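Local coordinates for protein transcription regulator (Lactobacillus plantarum WCFS1, PDB 3CLK) that probably regulates transcription as a LacI-type dimer, its periplasmic-binding-protein-like part probably sensing a small molecule, at residues N202-S206 with F207-V211; K227-R230 with P231-S235. All coordinates share one frame; numbering follows the deposited sequence.

Contact 1: residues N202-S206 with F207-V211; sequences NQASS and FGIEV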
loop_
_atom_site.group_PDB
_atom_site.type_symbol
_atom_site.label_atom_id
_atom_site.label_comp_id
_atom_site.label_asym_id
_atom_site.label_seq_id
_atom_site.Cartn_x
_atom_site.Cartn_y
_atom_site.Cartn_z
ATOM N N ASN B 202 8.695 15.636 3.828
ATOM C CA ASN B 202 9.160 15.556 5.198
ATOM C C ASN B 202 10.564 16.133 5.359
ATOM O O ASN B 202 10.829 16.822 6.343
ATOM C CB ASN B 202 9.124 14.105 5.700
ATOM C CG ASN B 202 7.703 13.598 5.939
ATOM O OD1 ASN B 202 6.756 14.386 6.041
ATOM N ND2 ASN B 202 7.552 12.285 6.046
ATOM N N GLN B 203 11.463 15.862 4.409
ATOM C CA GLN B 203 12.822 16.390 4.515
ATOM C C GLN B 203 12.817 17.904 4.385
ATOM O O GLN B 203 13.553 18.592 5.089
ATOM C CB GLN B 203 13.760 15.796 3.458
ATOM C CG GLN B 203 15.227 16.244 3.649
ATOM C CD GLN B 203 15.788 15.844 5.012
ATOM O OE1 GLN B 203 16.539 16.596 5.643
ATOM N NE2 GLN B 203 15.430 14.655 5.464
ATOM N N ALA B 204 11.998 18.422 3.475
ATOM C CA ALA B 204 11.900 19.872 3.301
ATOM C C ALA B 204 11.467 20.455 4.641
ATOM O O ALA B 204 12.024 21.445 5.118
ATOM C CB ALA B 204 10.864 20.210 2.237
ATOM N N SER B 205 10.474 19.824 5.250
ATOM C CA SER B 205 9.956 20.267 6.533
ATOM C C SER B 205 11.065 20.317 7.584
ATOM O O SER B 205 11.158 21.274 8.360
ATOM C CB SER B 205 8.831 19.341 6.983
ATOM O OG SER B 205 8.291 19.779 8.214
ATOM N N SER B 206 11.914 19.295 7.603
ATOM C CA SER B 206 13.019 19.246 8.548
ATOM C C SER B 206 14.016 20.384 8.312
ATOM O O SER B 206 14.677 20.843 9.251
ATOM C CB SER B 206 13.737 17.898 8.457
ATOM O OG SER B 206 12.886 16.849 8.901
ATOM N N PHE B 207 14.129 20.829 7.063
ATOM C CA PHE B 207 15.030 21.931 6.726
ATOM C C PHE B 207 14.350 23.280 7.010
ATOM O O PHE B 207 14.945 24.340 6.812
ATOM C CB PHE B 207 15.431 21.881 5.239
ATOM C CG PHE B 207 16.501 20.860 4.908
ATOM C CD1 PHE B 207 17.416 20.440 5.862
ATOM C CD2 PHE B 207 16.633 20.379 3.602
ATOM C CE1 PHE B 207 18.451 19.560 5.529
ATOM C CE2 PHE B 207 17.666 19.499 3.257
ATOM C CZ PHE B 207 18.575 19.090 4.226
ATOM N N GLY B 208 13.104 23.241 7.467
ATOM C CA GLY B 208 12.388 24.473 7.747
ATOM C C GLY B 208 11.805 25.109 6.490
ATOM O O GLY B 208 11.469 26.294 6.485
ATOM N N ILE B 209 11.706 24.323 5.419
ATOM C CA ILE B 209 11.147 24.785 4.148
ATOM C C ILE B 209 9.642 24.483 4.146
ATOM O O ILE B 209 9.230 23.329 4.239
ATOM C CB ILE B 209 11.814 24.059 2.946
ATOM C CG1 ILE B 209 13.309 24.387 2.906
ATOM C CG2 ILE B 209 11.148 24.478 1.631
ATOM C CD1 ILE B 209 14.074 23.642 1.826
ATOM N N GLU B 210 8.828 25.522 4.033
ATOM C CA GLU B 210 7.379 25.355 4.035
ATOM C C GLU B 210 6.774 25.041 2.666
ATOM O O GLU B 210 7.093 25.674 1.674
ATOM C CB GLU B 210 6.725 26.616 4.595
ATOM C CG GLU B 210 7.189 26.961 5.990
ATOM C CD GLU B 210 6.718 28.327 6.421
ATOM O OE1 GLU B 210 5.491 28.517 6.528
ATOM O OE2 GLU B 210 7.577 29.207 6.643
ATOM N N VAL B 211 5.883 24.065 2.635
ATOM C CA VAL B 211 5.218 23.663 1.405
ATOM C C VAL B 211 3.737 24.017 1.565
ATOM O O VAL B 211 3.126 23.673 2.572
ATOM C CB VAL B 211 5.365 22.148 1.193
ATOM C CG1 VAL B 211 4.549 21.701 -0.031
ATOM C CG2 VAL B 211 6.849 21.793 1.033
#
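Phe207 folds back along the end of helix 194-206 and lays its ring beside Gln203, one turn earlier. Phe207 CB sits 3.4 Å from Ala204 O. Next along the side chain, Phe207 CG lies 3.7 Å from Gln203 O, and CD2 passes near the same carbonyl oxygen. The far end of the ring meets the Gln203 amide. Gln203 OE1 stands 3.5 Å from both CE1 and CZ of Phe207, over one face and displaced toward the rim. The amide plane is turned 76° from the ring, so it is steep to the ring and does not stack on it. A bend in the Gln203 chain at chi2 (59°) brings OE1 over the ring, while CG of Gln203 approaches Phe207 CE2. A serine in place of Phe207 would probably leave the Gln203 amide without the ring beneath it and free to turn. The backbone ends the helix in a Schellman motif. Gly208, at a positive phi of 81°, donates its N-H to Ser205 O. Ile209 N reaches back to Ala204 O at 2.9 Å. A CB at these backbone angles would press on the preceding carbonyl oxygen, which explains the glycine. Phe207 N bonds to Gln203 O and, weakly, to Ala204 O. The Ala204 carbonyl therefore receives two N-H groups, the stronger from Ile209. The apolar pair expected of this motif is present, with Ala204 CB and Ile209 CB 4.0 Å apart. Val211 CG2 adds a looser touch on Ala204 CB, at 4.5 Å. Met177 of helix 170-180 touches both Gln203 and Ile209, and Lys182 touches Phe207.

Contact 2: residues K227-R230 with P231-S235; sequences KITR and PQLTS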
loop_
_atom_site.group_PDB
_atom_site.type_symbol
_atom_site.label_atom_id
_atom_site.label_comp_id
_atom_site.label_asym_id
_atom_site.label_seq_id
_atom_site.Cartn_x
_atom_site.Cartn_y
_atom_site.Cartn_z
ATOM N N LYS B 227 -3.477 11.930 -0.275
ATOM C CA LYS B 227 -4.484 12.517 0.603
ATOM C C LYS B 227 -4.215 12.320 2.091
ATOM O O LYS B 227 -5.032 12.716 2.922
ATOM C CB LYS B 227 -5.868 11.953 0.252
ATOM C CG LYS B 227 -6.521 12.622 -0.953
ATOM C CD LYS B 227 -7.238 13.915 -0.546
ATOM C CE LYS B 227 -7.518 14.832 -1.739
ATOM N NZ LYS B 227 -8.234 14.163 -2.864
ATOM N N ILE B 228 -3.074 11.733 2.437
ATOM C CA ILE B 228 -2.755 11.497 3.843
ATOM C C ILE B 228 -1.639 12.372 4.404
ATOM O O ILE B 228 -1.390 12.363 5.608
ATOM C CB ILE B 228 -2.369 10.023 4.098
ATOM C CG1 ILE B 228 -1.025 9.717 3.438
ATOM C CG2 ILE B 228 -3.464 9.105 3.566
ATOM C CD1 ILE B 228 -0.471 8.348 3.780
ATOM N N THR B 229 -0.952 13.115 3.542
ATOM C CA THR B 229 0.113 13.988 4.021
ATOM C C THR B 229 -0.437 15.391 4.226
ATOM O O THR B 229 -1.496 15.732 3.707
ATOM C CB THR B 229 1.279 14.069 3.021
ATOM O OG1 THR B 229 0.796 14.555 1.759
ATOM C CG2 THR B 229 1.903 12.702 2.825
ATOM N N ARG B 230 0.280 16.197 4.996
ATOM C CA ARG B 230 -0.118 17.576 5.249
ATOM C C ARG B 230 1.043 18.474 4.832
ATOM O O ARG B 230 2.096 18.464 5.465
ATOM C CB ARG B 230 -0.417 17.796 6.734
ATOM C CG ARG B 230 -1.633 17.049 7.256
ATOM C CD ARG B 230 -2.924 17.457 6.549
ATOM N NE ARG B 230 -3.302 16.482 5.531
ATOM C CZ ARG B 230 -4.549 16.091 5.292
ATOM N NH1 ARG B 230 -5.556 16.593 5.993
ATOM N NH2 ARG B 230 -4.788 15.176 4.367
ATOM N N PRO B 231 0.858 19.271 3.771
ATOM C CA PRO B 231 -0.362 19.374 2.963
ATOM C C PRO B 231 -0.586 18.192 2.026
ATOM O O PRO B 231 0.350 17.458 1.708
ATOM C CB PRO B 231 -0.142 20.665 2.186
ATOM C CG PRO B 231 1.337 20.616 1.909
ATOM C CD PRO B 231 1.910 20.170 3.253
ATOM N N GLN B 232 -1.829 18.017 1.583
ATOM C CA GLN B 232 -2.149 16.943 0.654
ATOM C C GLN B 232 -1.455 17.253 -0.669
ATOM O O GLN B 232 -1.450 18.394 -1.130
ATOM C CB GLN B 232 -3.665 16.819 0.475
ATOM C CG GLN B 232 -4.359 16.441 1.774
ATOM C CD GLN B 232 -5.750 15.882 1.570
ATOM O OE1 GLN B 232 -6.592 16.494 0.910
ATOM N NE2 GLN B 232 -6.004 14.711 2.147
ATOM N N LEU B 233 -0.878 16.223 -1.275
ATOM C CA LEU B 233 -0.112 16.367 -2.509
ATOM C C LEU B 233 -0.848 16.523 -3.833
ATOM O O LEU B 233 -1.695 15.700 -4.193
ATOM C CB LEU B 233 0.854 15.188 -2.640
ATOM C CG LEU B 233 2.009 15.073 -1.649
ATOM C CD1 LEU B 233 2.522 13.632 -1.626
ATOM C CD2 LEU B 233 3.114 16.039 -2.044
ATOM N N THR B 234 -0.507 17.583 -4.559
ATOM C CA THR B 234 -1.080 17.812 -5.868
ATOM C C THR B 234 -0.363 16.772 -6.705
ATOM O O THR B 234 0.823 16.495 -6.485
ATOM C CB THR B 234 -0.756 19.216 -6.401
ATOM O OG1 THR B 234 -1.540 20.174 -5.687
ATOM C CG2 THR B 234 -1.076 19.325 -7.890
ATOM N N SER B 235 -1.060 16.193 -7.669
ATOM C CA SER B 235 -0.423 15.154 -8.449
ATOM C C SER B 235 -0.910 15.018 -9.869
ATOM O O SER B 235 -1.922 15.599 -10.266
ATOM C CB SER B 235 -0.640 13.811 -7.753
ATOM O OG SER B 235 -2.023 13.475 -7.750
#
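Arg230 and Gln232 run side by side, pointing the same way, on one side of a turn that contains a cis peptide bond before Pro231. Their flat ends are steeply inclined, with guanidinium and amide planes 79° apart. The Arg230 chain is bent at chi2 and chi3, which curls it back over its own backbone. Arg230 NE then donates a fairly straight bond to Thr229 O at 2.7 Å. That oxygen lies near the guanidinium plane, while NE stands well above the plane of the Thr229 carbonyl. This bond limits how the guanidinium can turn. The Gln232 chain is extended beyond CG and carries its amide across to Lys227. Gln232 NE2 is modelled as donating to Lys227 O at 2.4 Å. The bond is very short, and Arg230 NH2 is also placed too close to the same nitrogen, so the exact setting of the amide and of the guanidinium end is doubtful. The Lys227 and Gln232 side chains cross at a slant, with CD and CE of the lysine beside the amide end. Thr229 OG1 takes the crowded position between the backbone N and the carbonyl carbon (chi1 59°). From there Thr229 OG1 donates to Pro231 O at 2.9 Å, a bond that spans the cis peptide. The same Thr229 OG1 lies 3.7 Å from Leu233 CG. Thr229 and Leu233 both pack on Ile198 of helix 194-206, and Leu233 also touches Ile217 of strand 216-219. The loop follows that strand and leads into strand 234-237, which lies between 216-219 and the antiparallel strand 271-273 in the mixed sheet.

In the fold
Contact 1 closes helix 194-206 ahead of strand 216-219, and contact 2 is the turn between that strand and 234-237. Their centres are 14 Å apart. They touch in one subunit, where Val211 O lies 3.6 Å from Pro231 CG. A second link crosses the dimer. Asn202 ND2 in the helix end of contact 1 bonds to Ile228 O of the second subunit, in that subunit's copy of contact 2, and Asn202 also packs on Arg230 there. Tyr170 takes part too: it bonds to Asn202 within its own chain and packs on Ile228 and Gln232 of the other subunit. Contact 2 lies at the subunit interface, and contact 1 reaches it through Asn202.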